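Local coordinates for protein catalase (PDB 4B7H) that probably breaks down hydrogen peroxide to water and oxygen at a heme, carries bound NADPH, and is inhibited by nitric oxide, at residues Q189-M194 against E470-N475; D493-V498 against A504-L509; D118-V123 against K246-N251; G198-K201 against H205-G208. One frame throughout, in Å; residues are numbered along the deposited sequence.

Contact 1: Q189-M194 against E470-N475. With NDP (NADPH dihydro-nicotinamide-adenine-dinucleotide phosphate), chain H.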
loop_
_atom_site.group_PDB
_atom_site.type_symbol
_atom_site.label_atom_id
_atom_site.label_comp_id
_atom_site.label_asym_id
_atom_site.label_seq_id
_atom_site.Cartn_x
_atom_site.Cartn_y
_atom_site.Cartn_z
ATOM N N GLN A 189 -20.585 23.245 -20.815
ATOM C CA GLN A 189 -19.426 23.541 -19.988
ATOM C C GLN A 189 -18.211 23.984 -20.801
ATOM O O GLN A 189 -17.431 24.824 -20.340
ATOM C CB GLN A 189 -19.065 22.362 -19.082
ATOM C CG GLN A 189 -17.803 22.607 -18.273
ATOM C CD GLN A 189 -17.899 23.835 -17.385
ATOM O OE1 GLN A 189 -18.985 24.220 -16.957
ATOM N NE2 GLN A 189 -16.754 24.441 -17.081
ATOM N N VAL A 190 -18.043 23.448 -22.009
ATOM C CA VAL A 190 -16.913 23.885 -22.824
ATOM C C VAL A 190 -17.054 25.366 -23.199
ATOM O O VAL A 190 -16.065 26.107 -23.204
ATOM C CB VAL A 190 -16.696 22.983 -24.055
ATOM C CG1 VAL A 190 -15.583 23.529 -24.924
ATOM C CG2 VAL A 190 -16.357 21.566 -23.605
ATOM N N THR A 191 -18.282 25.819 -23.448
ATOM C CA THR A 191 -18.509 27.235 -23.732
ATOM C C THR A 191 -18.138 28.097 -22.516
ATOM O O THR A 191 -17.498 29.143 -22.653
ATOM C CB THR A 191 -19.963 27.470 -24.162
ATOM O OG1 THR A 191 -20.243 26.676 -25.318
ATOM C CG2 THR A 191 -20.203 28.935 -24.499
ATOM N N TYR A 192 -18.512 27.637 -21.325
ATOM C CA TYR A 192 -18.148 28.328 -20.089
ATOM C C TYR A 192 -16.626 28.336 -19.887
ATOM O O TYR A 192 -16.030 29.367 -19.554
ATOM C CB TYR A 192 -18.859 27.639 -18.926
ATOM C CG TYR A 192 -18.845 28.326 -17.579
ATOM C CD1 TYR A 192 -17.753 28.206 -16.725
ATOM C CD2 TYR A 192 -19.959 29.032 -17.128
ATOM C CE1 TYR A 192 -17.753 28.808 -15.471
ATOM C CE2 TYR A 192 -19.969 29.635 -15.871
ATOM C CZ TYR A 192 -18.862 29.517 -15.052
ATOM O OH TYR A 192 -18.885 30.108 -13.806
ATOM N N LEU A 193 -16.006 27.176 -20.098
ATOM C CA LEU A 193 -14.564 26.995 -19.921
ATOM C C LEU A 193 -13.737 27.860 -20.878
ATOM O O LEU A 193 -12.677 28.389 -20.515
ATOM C CB LEU A 193 -14.199 25.521 -20.130
ATOM C CG LEU A 193 -12.709 25.172 -20.195
ATOM C CD1 LEU A 193 -12.007 25.399 -18.852
ATOM C CD2 LEU A 193 -12.517 23.741 -20.691
ATOM N N MET A 194 -14.210 27.982 -22.115
ATOM C CA MET A 194 -13.439 28.669 -23.143
ATOM C C MET A 194 -13.611 30.188 -23.079
ATOM O O MET A 194 -12.923 30.926 -23.784
ATOM C CB MET A 194 -13.814 28.130 -24.526
ATOM C CG MET A 194 -13.323 26.710 -24.762
ATOM S SD MET A 194 -11.535 26.646 -24.934
ATOM C CE MET A 194 -11.223 24.934 -24.501
ATOM N N GLU A 470 -16.264 37.860 -28.449
ATOM C CA GLU A 470 -15.076 37.847 -29.294
ATOM C C GLU A 470 -13.922 37.098 -28.627
ATOM O O GLU A 470 -13.272 36.264 -29.262
ATOM C CB GLU A 470 -14.657 39.270 -29.674
ATOM C CG GLU A 470 -13.350 39.361 -30.466
ATOM C CD GLU A 470 -13.440 38.798 -31.879
ATOM O OE1 GLU A 470 -14.566 38.556 -32.382
ATOM O OE2 GLU A 470 -12.372 38.609 -32.504
ATOM N N ARG A 471 -13.669 37.384 -27.350
ATOM C CA ARG A 471 -12.616 36.660 -26.632
ATOM C C ARG A 471 -12.879 35.153 -26.600
ATOM O O ARG A 471 -11.947 34.357 -26.721
ATOM C CB ARG A 471 -12.417 37.211 -25.216
ATOM C CG ARG A 471 -11.821 38.613 -25.195
ATOM C CD ARG A 471 -11.407 39.037 -23.792
ATOM N NE ARG A 471 -12.550 39.139 -22.894
ATOM C CZ ARG A 471 -13.340 40.205 -22.796
ATOM N NH1 ARG A 471 -13.124 41.271 -23.562
ATOM N NH2 ARG A 471 -14.352 40.197 -21.941
ATOM N N LEU A 472 -14.147 34.769 -26.458
ATOM C CA LEU A 472 -14.533 33.358 -26.500
ATOM C C LEU A 472 -14.060 32.699 -27.796
ATOM O O LEU A 472 -13.421 31.645 -27.765
ATOM C CB LEU A 472 -16.050 33.216 -26.354
ATOM C CG LEU A 472 -16.642 31.814 -26.516
ATOM C CD1 LEU A 472 -16.110 30.843 -25.449
ATOM C CD2 LEU A 472 -18.157 31.893 -26.456
ATOM N N ALA A 473 -14.362 33.318 -28.934
ATOM C CA ALA A 473 -13.945 32.768 -30.222
ATOM C C ALA A 473 -12.424 32.703 -30.328
ATOM O O ALA A 473 -11.865 31.739 -30.869
ATOM C CB ALA A 473 -14.527 33.592 -31.369
ATOM N N ASP A 474 -11.753 33.731 -29.814
ATOM C CA ASP A 474 -10.298 33.785 -29.860
ATOM C C ASP A 474 -9.702 32.683 -28.991
ATOM O O ASP A 474 -8.749 32.014 -29.396
ATOM C CB ASP A 474 -9.797 35.148 -29.384
ATOM C CG ASP A 474 -8.385 35.439 -29.845
ATOM O OD1 ASP A 474 -8.074 35.178 -31.032
ATOM O OD2 ASP A 474 -7.582 35.932 -29.021
ATOM N N ASN A 475 -10.268 32.490 -27.801
ATOM C CA ASN A 475 -9.783 31.454 -26.890
ATOM C C ASN A 475 -9.966 30.064 -27.477
ATOM O O ASN A 475 -9.067 29.221 -27.400
ATOM C CB ASN A 475 -10.509 31.528 -25.550
ATOM C CG ASN A 475 -10.222 32.810 -24.792
ATOM O OD1 ASN A 475 -9.233 33.504 -25.050
ATOM N ND2 ASN A 475 -11.092 33.129 -23.844
HETATM P PA NDP H . -29.253 35.212 -16.069
HETATM O O1A NDP H . -29.099 36.463 -16.853
HETATM O O2A NDP H . -30.203 35.357 -14.931
HETATM O O5B NDP H . -27.809 34.783 -15.525
HETATM C C5B NDP H . -26.701 34.755 -16.392
HETATM C C4B NDP H . -25.523 34.252 -15.574
HETATM O O4B NDP H . -24.379 34.168 -16.411
HETATM C C3B NDP H . -25.200 35.207 -14.424
HETATM O O3B NDP H . -24.935 34.467 -13.246
HETATM C C2B NDP H . -23.963 35.920 -14.937
HETATM O O2B NDP H . -23.119 36.466 -13.942
HETATM C C1B NDP H . -23.316 34.803 -15.743
HETATM N N9A NDP H . -22.218 35.270 -16.613
HETATM C C8A NDP H . -21.925 36.562 -16.969
HETATM N N7A NDP H . -20.824 36.559 -17.754
HETATM C C5A NDP H . -20.403 35.279 -17.902
HETATM C C6A NDP H . -19.335 34.714 -18.596
HETATM N N6A NDP H . -18.317 35.477 -18.994
HETATM N N1A NDP H . -19.167 33.349 -18.570
HETATM C C2A NDP H . -20.037 32.550 -17.855
HETATM N N3A NDP H . -21.091 33.116 -17.166
HETATM C C4A NDP H . -21.271 34.460 -17.189
HETATM O O3 NDP H . -29.692 34.031 -17.088
HETATM P PN NDP H . -29.968 32.495 -16.669
HETATM O O1N NDP H . -29.778 32.302 -15.204
HETATM O O2N NDP H . -31.242 32.112 -17.324
HETATM O O5D NDP H . -28.796 31.696 -17.432
HETATM C C5D NDP H . -28.429 32.059 -18.750
HETATM C C4D NDP H . -27.105 31.411 -19.098
HETATM O O4D NDP H . -26.113 31.907 -18.222
HETATM C C3D NDP H . -27.153 29.904 -18.895
HETATM O O3D NDP H . -27.521 29.231 -20.091
HETATM C C2D NDP H . -25.743 29.581 -18.431
HETATM O O2D NDP H . -24.949 29.261 -19.539
HETATM C C1D NDP H . -25.205 30.880 -17.842
HETATM N N1N NDP H . -25.096 30.812 -16.368
HETATM C C2N NDP H . -26.156 30.335 -15.652
HETATM C C3N NDP H . -26.135 30.245 -14.269
HETATM C C7N NDP H . -27.340 29.691 -13.581
HETATM O O7N NDP H . -27.166 29.021 -12.367
HETATM N N7N NDP H . -28.540 29.820 -14.136
HETATM C C4N NDP H . -24.933 30.672 -13.452
HETATM C C5N NDP H . -23.829 31.180 -14.334
HETATM C C6N NDP H . -23.956 31.223 -15.723
HETATM P P2B NDP H . -23.261 38.013 -13.498
HETATM O O1X NDP H . -23.136 38.868 -14.742
HETATM O O2X NDP H . -24.612 38.192 -12.840
HETATM O O3X NDP H . -22.140 38.295 -12.514
#
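Met194 and Leu472 bring the two helical segments together, their CA atoms 5.9 Å apart, with the axes 9.7 Å apart at closest and crossing nearly at right angles (99°). Leu472 supplies the apolar part. With its CG anti to the backbone N (chi1 174°) and chi2 62°, CD1 comes within 3.7 Å of Met194 CB. The same methyl lies 3.6 Å from Thr191 O. The other branch, CD2, comes up to the methyl CG2 of Thr191, whose hydroxyl turns back to Ala187 O in its own helix. Asn475 supplies the polar part. Its ND2 donates to Met194 O at 2.9 Å. The acceptor lies almost in the Asn475 amide plane, while the donor is tilted from the carbonyl plane. This gives the carbonyl of buried Met194 a side-chain donor. On the far side of helix 187-194, Tyr192 CE2 lies 3.5 Å from C2A of the NADPH adenine. The contact thus joins the catalase core to the C-terminal helical region beside the NADPH pocket of an NADPH-binding catalase.

Contact 2: D493-V498 against A504-L509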
loop_
_atom_site.group_PDB
_atom_site.type_symbol
_atom_site.label_atom_id
_atom_site.label_comp_id
_atom_site.label_asym_id
_atom_site.label_seq_id
_atom_site.Cartn_x
_atom_site.Cartn_y
_atom_site.Cartn_z
ATOM N N ASP A 493 -18.398 22.069 -36.675
ATOM C CA ASP A 493 -19.810 21.727 -36.527
ATOM C C ASP A 493 -20.293 21.946 -35.099
ATOM O O ASP A 493 -21.390 22.450 -34.871
ATOM C CB ASP A 493 -20.043 20.261 -36.896
ATOM C CG ASP A 493 -19.932 19.997 -38.380
ATOM O OD1 ASP A 493 -19.938 20.954 -39.188
ATOM O OD2 ASP A 493 -19.855 18.802 -38.736
ATOM N N TYR A 494 -19.462 21.545 -34.142
ATOM C CA TYR A 494 -19.769 21.669 -32.725
ATOM C C TYR A 494 -20.055 23.127 -32.382
ATOM O O TYR A 494 -21.081 23.439 -31.774
ATOM C CB TYR A 494 -18.563 21.145 -31.970
ATOM C CG TYR A 494 -18.553 21.123 -30.458
ATOM C CD1 TYR A 494 -19.021 20.016 -29.751
ATOM C CD2 TYR A 494 -17.961 22.156 -29.740
ATOM C CE1 TYR A 494 -18.925 19.960 -28.361
ATOM C CE2 TYR A 494 -17.861 22.108 -28.362
ATOM C CZ TYR A 494 -18.348 21.019 -27.677
ATOM O OH TYR A 494 -18.221 20.988 -26.313
ATOM N N TRP A 495 -19.171 24.033 -32.788
ATOM C CA TRP A 495 -19.386 25.443 -32.480
ATOM C C TRP A 495 -20.546 26.056 -33.258
ATOM O O TRP A 495 -21.283 26.879 -32.719
ATOM C CB TRP A 495 -18.084 26.248 -32.595
ATOM C CG TRP A 495 -17.163 25.834 -31.495
ATOM C CD1 TRP A 495 -15.991 25.128 -31.608
ATOM C CD2 TRP A 495 -17.386 26.023 -30.094
ATOM N NE1 TRP A 495 -15.463 24.892 -30.357
ATOM C CE2 TRP A 495 -16.298 25.430 -29.414
ATOM C CE3 TRP A 495 -18.394 26.649 -29.347
ATOM C CZ2 TRP A 495 -16.191 25.448 -28.025
ATOM C CZ3 TRP A 495 -18.288 26.667 -27.971
ATOM C CH2 TRP A 495 -17.196 26.064 -27.321
ATOM N N ASN A 496 -20.738 25.626 -34.500
ATOM C CA ASN A 496 -21.910 26.067 -35.258
ATOM C C ASN A 496 -23.202 25.676 -34.555
ATOM O O ASN A 496 -24.170 26.437 -34.560
ATOM C CB ASN A 496 -21.906 25.487 -36.674
ATOM C CG ASN A 496 -20.915 26.177 -37.583
ATOM O OD1 ASN A 496 -20.470 27.297 -37.306
ATOM N ND2 ASN A 496 -20.566 25.521 -38.683
ATOM N N ASN A 497 -23.209 24.493 -33.937
ATOM C CA ASN A 497 -24.389 24.015 -33.224
ATOM C C ASN A 497 -24.689 24.837 -31.976
ATOM O O ASN A 497 -25.847 24.991 -31.602
ATOM C CB ASN A 497 -24.258 22.535 -32.855
ATOM C CG ASN A 497 -24.428 21.606 -34.049
ATOM O OD1 ASN A 497 -23.981 20.457 -34.019
ATOM N ND2 ASN A 497 -25.069 22.094 -35.098
ATOM N N VAL A 498 -23.653 25.348 -31.313
ATOM C CA VAL A 498 -23.877 26.288 -30.217
ATOM C C VAL A 498 -24.513 27.573 -30.761
ATOM O O VAL A 498 -25.564 28.022 -30.280
ATOM C CB VAL A 498 -22.564 26.598 -29.455
ATOM C CG1 VAL A 498 -22.778 27.727 -28.466
ATOM C CG2 VAL A 498 -22.058 25.346 -28.740
ATOM N N ALA A 504 -18.820 30.609 -36.957
ATOM C CA ALA A 504 -18.171 31.242 -38.099
ATOM C C ALA A 504 -16.924 31.985 -37.631
ATOM O O ALA A 504 -15.880 31.946 -38.281
ATOM C CB ALA A 504 -19.130 32.192 -38.806
ATOM N N ARG A 505 -17.027 32.650 -36.486
ATOM C CA ARG A 505 -15.901 33.428 -35.983
ATOM C C ARG A 505 -14.767 32.513 -35.513
ATOM O O ARG A 505 -13.591 32.812 -35.728
ATOM C CB ARG A 505 -16.358 34.367 -34.866
ATOM C CG ARG A 505 -15.301 35.370 -34.414
ATOM C CD ARG A 505 -14.878 36.295 -35.546
ATOM N NE ARG A 505 -13.910 37.291 -35.090
ATOM C CZ ARG A 505 -12.943 37.799 -35.847
ATOM N NH1 ARG A 505 -12.815 37.415 -37.114
ATOM N NH2 ARG A 505 -12.104 38.694 -35.341
ATOM N N VAL A 506 -15.126 31.394 -34.885
ATOM C CA VAL A 506 -14.140 30.412 -34.451
ATOM C C VAL A 506 -13.336 29.898 -35.647
ATOM O O VAL A 506 -12.104 29.863 -35.605
ATOM C CB VAL A 506 -14.807 29.231 -33.717
ATOM C CG1 VAL A 506 -13.852 28.036 -33.615
ATOM C CG2 VAL A 506 -15.276 29.662 -32.320
ATOM N N LYS A 507 -14.024 29.524 -36.723
ATOM C CA LYS A 507 -13.326 29.003 -37.899
ATOM C C LYS A 507 -12.445 30.076 -38.546
ATOM O O LYS A 507 -11.312 29.798 -38.939
ATOM C CB LYS A 507 -14.308 28.416 -38.919
ATOM C CG LYS A 507 -13.630 27.824 -40.149
ATOM C CD LYS A 507 -14.618 27.078 -41.047
ATOM C CE LYS A 507 -13.905 26.486 -42.255
ATOM N NZ LYS A 507 -14.802 25.661 -43.118
ATOM N N GLU A 508 -12.967 31.296 -38.646
ATOM C CA GLU A 508 -12.198 32.429 -39.159
ATOM C C GLU A 508 -10.879 32.606 -38.416
ATOM O O GLU A 508 -9.807 32.700 -39.020
ATOM C CB GLU A 508 -12.984 33.720 -38.969
ATOM C CG GLU A 508 -13.943 34.068 -40.062
ATOM C CD GLU A 508 -14.195 35.556 -40.095
ATOM O OE1 GLU A 508 -14.501 36.122 -39.020
ATOM O OE2 GLU A 508 -14.057 36.163 -41.180
ATOM N N LEU A 509 -10.968 32.682 -37.092
ATOM C CA LEU A 509 -9.789 32.937 -36.283
ATOM C C LEU A 509 -8.844 31.749 -36.311
ATOM O O LEU A 509 -7.631 31.924 -36.382
ATOM C CB LEU A 509 -10.196 33.284 -34.851
ATOM C CG LEU A 509 -10.832 34.670 -34.696
ATOM C CD1 LEU A 509 -11.389 34.876 -33.289
ATOM C CD2 LEU A 509 -9.816 35.759 -35.047
#
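Trp495 and Val506 meet between two consecutive helices, 487-498 and 500-514, which are joined by a one-residue turn in the C-terminal helical region of the catalase. The CA atoms of these two residues are 7.5 Å apart, and both side chains start out toward the partner helix. The touch is light and apolar: Trp495 CD1, on the pyrrole part of the indole, lies 4.1 Å from Val506 CG1. The two side chains run at about a right angle to each other. Val506 CG1 stands anti to the backbone N (chi1 164°), and this branch makes the contact. Tyr494, the preceding residue, puts CD2 over one face of the indole, 3.6 Å above its plane and toward the rim of the ring. Ile476 of helix 466-479 touches both Trp495 and Val506, so a third helix packs against the pair. Trp177 also meets the Trp495 ring, with the planes at about 65°.

Nearer the connection, Asn496 and Ala504 come together at a more exposed margin. Asn496 OD1 approaches Ala504 N at 3.7 Å, with no hydrogen bond across the segments. Arg505 forms a salt bridge with Glu508 of its own helix and another, through NH2, with Glu470 of helix 466-479. In the first, Arg505 NH1 reaches Glu508 OE1 at 2.9 Å, from above the carboxylate plane, with OE1 nearly in the guanidinium plane.

Contact 3: D118-V123 against K246-N251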
loop_
_atom_site.group_PDB
_atom_site.type_symbol
_atom_site.label_atom_id
_atom_site.label_comp_id
_atom_site.label_asym_id
_atom_site.label_seq_id
_atom_site.Cartn_x
_atom_site.Cartn_y
_atom_site.Cartn_z
ATOM N N ASP A 118 -1.280 26.831 -11.554
ATOM C CA ASP A 118 -2.623 27.193 -11.136
ATOM C C ASP A 118 -3.412 27.871 -12.256
ATOM O O ASP A 118 -4.646 27.844 -12.243
ATOM C CB ASP A 118 -2.562 28.187 -9.975
ATOM C CG ASP A 118 -2.036 27.583 -8.678
ATOM O OD1 ASP A 118 -2.030 26.345 -8.500
ATOM O OD2 ASP A 118 -1.652 28.381 -7.806
ATOM N N THR A 119 -2.719 28.497 -13.208
ATOM C CA THR A 119 -3.409 29.328 -14.201
ATOM C C THR A 119 -3.437 28.755 -15.621
ATOM O O THR A 119 -3.653 29.490 -16.593
ATOM C CB THR A 119 -2.894 30.793 -14.213
ATOM O OG1 THR A 119 -1.501 30.819 -14.547
ATOM C CG2 THR A 119 -3.079 31.430 -12.848
ATOM N N TRP A 120 -3.236 27.446 -15.753
ATOM C CA TRP A 120 -3.649 26.779 -16.982
ATOM C C TRP A 120 -5.161 26.987 -17.112
ATOM O O TRP A 120 -5.866 27.013 -16.102
ATOM C CB TRP A 120 -3.372 25.275 -16.914
ATOM C CG TRP A 120 -1.985 24.870 -17.274
ATOM C CD1 TRP A 120 -0.967 25.685 -17.679
ATOM C CD2 TRP A 120 -1.461 23.538 -17.273
ATOM N NE1 TRP A 120 0.158 24.941 -17.930
ATOM C CE2 TRP A 120 -0.114 23.620 -17.679
ATOM C CE3 TRP A 120 -1.996 22.287 -16.955
ATOM C CZ2 TRP A 120 0.707 22.494 -17.784
ATOM C CZ3 TRP A 120 -1.178 21.166 -17.056
ATOM C CH2 TRP A 120 0.158 21.279 -17.469
ATOM N N ARG A 121 -5.664 27.132 -18.339
ATOM C CA ARG A 121 -7.114 27.154 -18.555
ATOM C C ARG A 121 -7.705 25.842 -18.053
ATOM O O ARG A 121 -7.258 24.759 -18.439
ATOM C CB ARG A 121 -7.482 27.358 -20.032
ATOM C CG ARG A 121 -9.008 27.359 -20.260
ATOM C CD ARG A 121 -9.430 27.603 -21.714
ATOM N NE ARG A 121 -8.854 28.858 -22.186
ATOM C CZ ARG A 121 -9.334 30.068 -21.906
ATOM N NH1 ARG A 121 -10.461 30.211 -21.215
ATOM N NH2 ARG A 121 -8.702 31.146 -22.354
ATOM N N ASP A 122 -8.695 25.940 -17.176
ATOM C CA ASP A 122 -9.289 24.756 -16.578
ATOM C C ASP A 122 -10.469 25.178 -15.738
ATOM O O ASP A 122 -10.579 26.345 -15.346
ATOM C CB ASP A 122 -8.277 24.053 -15.663
ATOM C CG ASP A 122 -8.408 22.541 -15.689
ATOM O OD1 ASP A 122 -9.406 22.020 -16.247
ATOM O OD2 ASP A 122 -7.502 21.864 -15.145
ATOM N N VAL A 123 -11.340 24.221 -15.443
ATOM C CA VAL A 123 -12.297 24.366 -14.358
ATOM C C VAL A 123 -11.484 24.501 -13.065
ATOM O O VAL A 123 -10.384 23.925 -12.956
ATOM C CB VAL A 123 -13.212 23.117 -14.279
ATOM C CG1 VAL A 123 -14.051 23.120 -13.011
ATOM C CG2 VAL A 123 -14.098 23.014 -15.521
ATOM N N LYS A 246 1.187 33.558 -19.463
ATOM C CA LYS A 246 2.379 34.235 -18.954
ATOM C C LYS A 246 2.561 33.994 -17.454
ATOM O O LYS A 246 3.663 33.678 -16.995
ATOM C CB LYS A 246 2.325 35.736 -19.244
ATOM C CG LYS A 246 3.600 36.486 -18.870
ATOM C CD LYS A 246 3.525 37.954 -19.279
ATOM C CE LYS A 246 4.833 38.690 -19.003
ATOM N NZ LYS A 246 4.899 39.245 -17.620
ATOM N N VAL A 247 1.480 34.135 -16.694
ATOM C CA VAL A 247 1.527 33.883 -15.256
ATOM C C VAL A 247 1.876 32.426 -14.944
ATOM O O VAL A 247 2.586 32.150 -13.979
ATOM C CB VAL A 247 0.205 34.295 -14.566
ATOM C CG1 VAL A 247 0.167 33.828 -13.107
ATOM C CG2 VAL A 247 0.027 35.814 -14.652
ATOM N N ALA A 248 1.399 31.498 -15.769
ATOM C CA ALA A 248 1.690 30.080 -15.554
ATOM C C ALA A 248 3.198 29.829 -15.513
ATOM O O ALA A 248 3.684 29.000 -14.735
ATOM C CB ALA A 248 1.036 29.233 -16.633
ATOM N N GLY A 249 3.937 30.560 -16.343
ATOM C CA GLY A 249 5.386 30.452 -16.365
ATOM C C GLY A 249 6.085 31.224 -15.258
ATOM O O GLY A 249 7.100 30.772 -14.719
ATOM N N GLU A 250 5.549 32.390 -14.918
ATOM C CA GLU A 250 6.168 33.261 -13.920
ATOM C C GLU A 250 5.990 32.745 -12.498
ATOM O O GLU A 250 6.893 32.855 -11.658
ATOM C CB GLU A 250 5.575 34.665 -14.016
ATOM C CG GLU A 250 5.851 35.373 -15.322
ATOM C CD GLU A 250 5.232 36.756 -15.375
ATOM O OE1 GLU A 250 4.145 36.957 -14.785
ATOM O OE2 GLU A 250 5.834 37.645 -16.014
ATOM N N ASN A 251 4.803 32.228 -12.212
ATOM C CA ASN A 251 4.520 31.674 -10.897
ATOM C C ASN A 251 3.484 30.576 -11.029
ATOM O O ASN A 251 2.284 30.851 -11.091
ATOM C CB ASN A 251 4.032 32.752 -9.923
ATOM C CG ASN A 251 3.894 32.231 -8.497
ATOM O OD1 ASN A 251 4.086 31.037 -8.237
ATOM N ND2 ASN A 251 3.572 33.127 -7.561
HETATM O O HOH W 1 0.053 29.767 -12.458
#
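Thr119 packs against Val247 and Ala248, placing a loop of the catalase core beside the last turn of helix 241-250. The apolar contacts are few. Thr119 CG2 lies 4.0 Å from Val247 CG1, the two side chains crossing at about a right angle. Ala248 CB approaches Trp120 CD1 at 4.2 Å, although the CB of Trp120 starts away from the helix.

The polar links centre on the Thr119 hydroxyl. OG1 sits between the backbone N and the carbonyl carbon (chi1 61°), which turns it to the helix, where it hydrogen-bonds to Ala244 O one turn earlier. It also touches Ala248 CB and comes within 3.2 Å of Ala248 N, but at an angle too poor for a hydrogen bond. One water bridges the segments: it donates to Thr119 OG1 and to Asn251 O, each at 2.8 Å. Asn251 is the first residue to leave the helical conformation, so the water joins the loop to the helix end.

The loop runs between strands 100-108 and 125-132 of the antiparallel sheet. Further along it, Arg121 hydrogen-bonds to Leu193 O of helix 187-194 and makes a salt bridge with Asp241 at the start of helix 241-250.

Contact 4: G198-K201 against H205-G208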
loop_
_atom_site.group_PDB
_atom_site.type_symbol
_atom_site.label_atom_id
_atom_site.label_comp_id
_atom_site.label_asym_id
_atom_site.label_seq_id
_atom_site.Cartn_x
_atom_site.Cartn_y
_atom_site.Cartn_z
ATOM N N GLY A 198 -12.675 30.642 -17.753
ATOM C CA GLY A 198 -11.688 29.578 -17.803
ATOM C C GLY A 198 -10.377 29.973 -17.153
ATOM O O GLY A 198 -9.580 29.100 -16.807
ATOM N N THR A 199 -10.153 31.278 -16.986
ATOM C CA THR A 199 -8.910 31.778 -16.410
ATOM C C THR A 199 -9.120 32.852 -15.336
ATOM O O THR A 199 -8.681 33.988 -15.502
ATOM C CB THR A 199 -7.948 32.318 -17.507
ATOM O OG1 THR A 199 -8.627 33.289 -18.317
ATOM C CG2 THR A 199 -7.464 31.190 -18.409
ATOM N N PRO A 200 -9.756 32.482 -14.212
ATOM C CA PRO A 200 -9.899 33.446 -13.116
ATOM C C PRO A 200 -8.520 33.791 -12.550
ATOM O O PRO A 200 -7.656 32.909 -12.505
ATOM C CB PRO A 200 -10.712 32.682 -12.061
ATOM C CG PRO A 200 -11.082 31.354 -12.677
ATOM C CD PRO A 200 -10.134 31.117 -13.805
ATOM N N LYS A 201 -8.310 35.027 -12.110
ATOM C CA LYS A 201 -6.981 35.415 -11.639
ATOM C C LYS A 201 -6.591 34.701 -10.347
ATOM O O LYS A 201 -5.433 34.301 -10.180
ATOM C CB LYS A 201 -6.870 36.929 -11.446
ATOM C CG LYS A 201 -6.974 37.719 -12.736
ATOM C CD LYS A 201 -6.666 39.189 -12.509
ATOM C CE LYS A 201 -6.818 39.974 -13.807
ATOM N NZ LYS A 201 -6.331 41.374 -13.682
ATOM N N HIS A 205 -11.411 35.415 -6.512
ATOM C CA HIS A 205 -12.142 36.167 -7.526
ATOM C C HIS A 205 -12.920 35.270 -8.485
ATOM O O HIS A 205 -12.857 35.433 -9.711
ATOM C CB HIS A 205 -11.170 37.065 -8.292
ATOM C CG HIS A 205 -10.575 38.154 -7.452
ATOM N ND1 HIS A 205 -9.414 37.993 -6.725
ATOM C CD2 HIS A 205 -11.000 39.416 -7.203
ATOM C CE1 HIS A 205 -9.139 39.114 -6.081
ATOM N NE2 HIS A 205 -10.089 39.992 -6.350
ATOM N N GLN A 206 -13.653 34.320 -7.910
ATOM C CA GLN A 206 -14.520 33.426 -8.670
ATOM C C GLN A 206 -15.670 33.027 -7.765
ATOM O O GLN A 206 -15.517 32.981 -6.537
ATOM C CB GLN A 206 -13.756 32.169 -9.111
ATOM C CG GLN A 206 -13.376 31.274 -7.936
ATOM C CD GLN A 206 -12.429 30.159 -8.296
ATOM O OE1 GLN A 206 -12.203 29.853 -9.475
ATOM N NE2 GLN A 206 -11.851 29.544 -7.270
ATOM N N ASP A 207 -16.828 32.763 -8.361
ATOM C CA ASP A 207 -17.925 32.147 -7.629
ATOM C C ASP A 207 -17.643 30.665 -7.422
ATOM O O ASP A 207 -16.809 30.070 -8.118
ATOM C CB ASP A 207 -19.232 32.227 -8.417
ATOM C CG ASP A 207 -19.832 33.620 -8.471
ATOM O OD1 ASP A 207 -19.531 34.467 -7.596
ATOM O OD2 ASP A 207 -20.653 33.839 -9.392
ATOM N N GLY A 208 -18.389 30.065 -6.499
ATOM C CA GLY A 208 -18.444 28.620 -6.390
ATOM C C GLY A 208 -19.878 28.163 -6.566
ATOM O O GLY A 208 -20.817 28.950 -6.393
#
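Pro200 and Gln206 face each other across a tight excursion of the chain, their CA atoms 6.4 Å apart. Both segments belong to the loop that joins helix 187-194 to strand 208-209, at the entry to the antiparallel sheet of the catalase core. The segments share no hydrogen bond, and their contact is van der Waals packing of a proline ring on an amide and a backbone carbonyl.

The amide end of Gln206 does the touching. CG lies between the backbone N and the carbonyl carbon (chi1 68°), and the chain is extended beyond it. Gln206 OE1 approaches CG of Pro200 at 3.7 Å, the side chains running obliquely to each other. The same oxygen takes a weak hydrogen bond from Asn143, while Gln206 NE2 makes a weak one to Ser203 O. Oxygen and nitrogen of this buried side chain thus each have a weak partner. His124 touches both Pro200 and Gln206.

His205 contributes mainly through its backbone, since its ring turns to Thr202, where ND1 is hydrogen-bonded to the hydroxyl. Lys201 and His205 both share backbone hydrogen bonds with Asp237, which ties both segments to the same neighbour. His205 O completes the packing, 4.2 Å from Pro200 CB.

In the fold
Contact 1 touches contacts 2 and 3 and is next to contact 4 in sequence. Its centre is about 11 Å from that of contact 2, and the Glu470-Arg505 salt bridge runs between them; both belong to the helical packing near the NADPH pocket. Contact 3, with its centre about 17 Å from that of contact 1, meets it through Arg121, which packs on Asn475 and also on Gly198 of contact 4. Contact 4 follows helix 187-194 in sequence and lies inside the chain loop closed by contact 1. Its Gln206 side chain is about 10 Å from a heme and its Pro200 side chain about 10 Å from NADPH. Contact 2 is more peripheral, with the Trp495 side chain about 11 Å from NADPH.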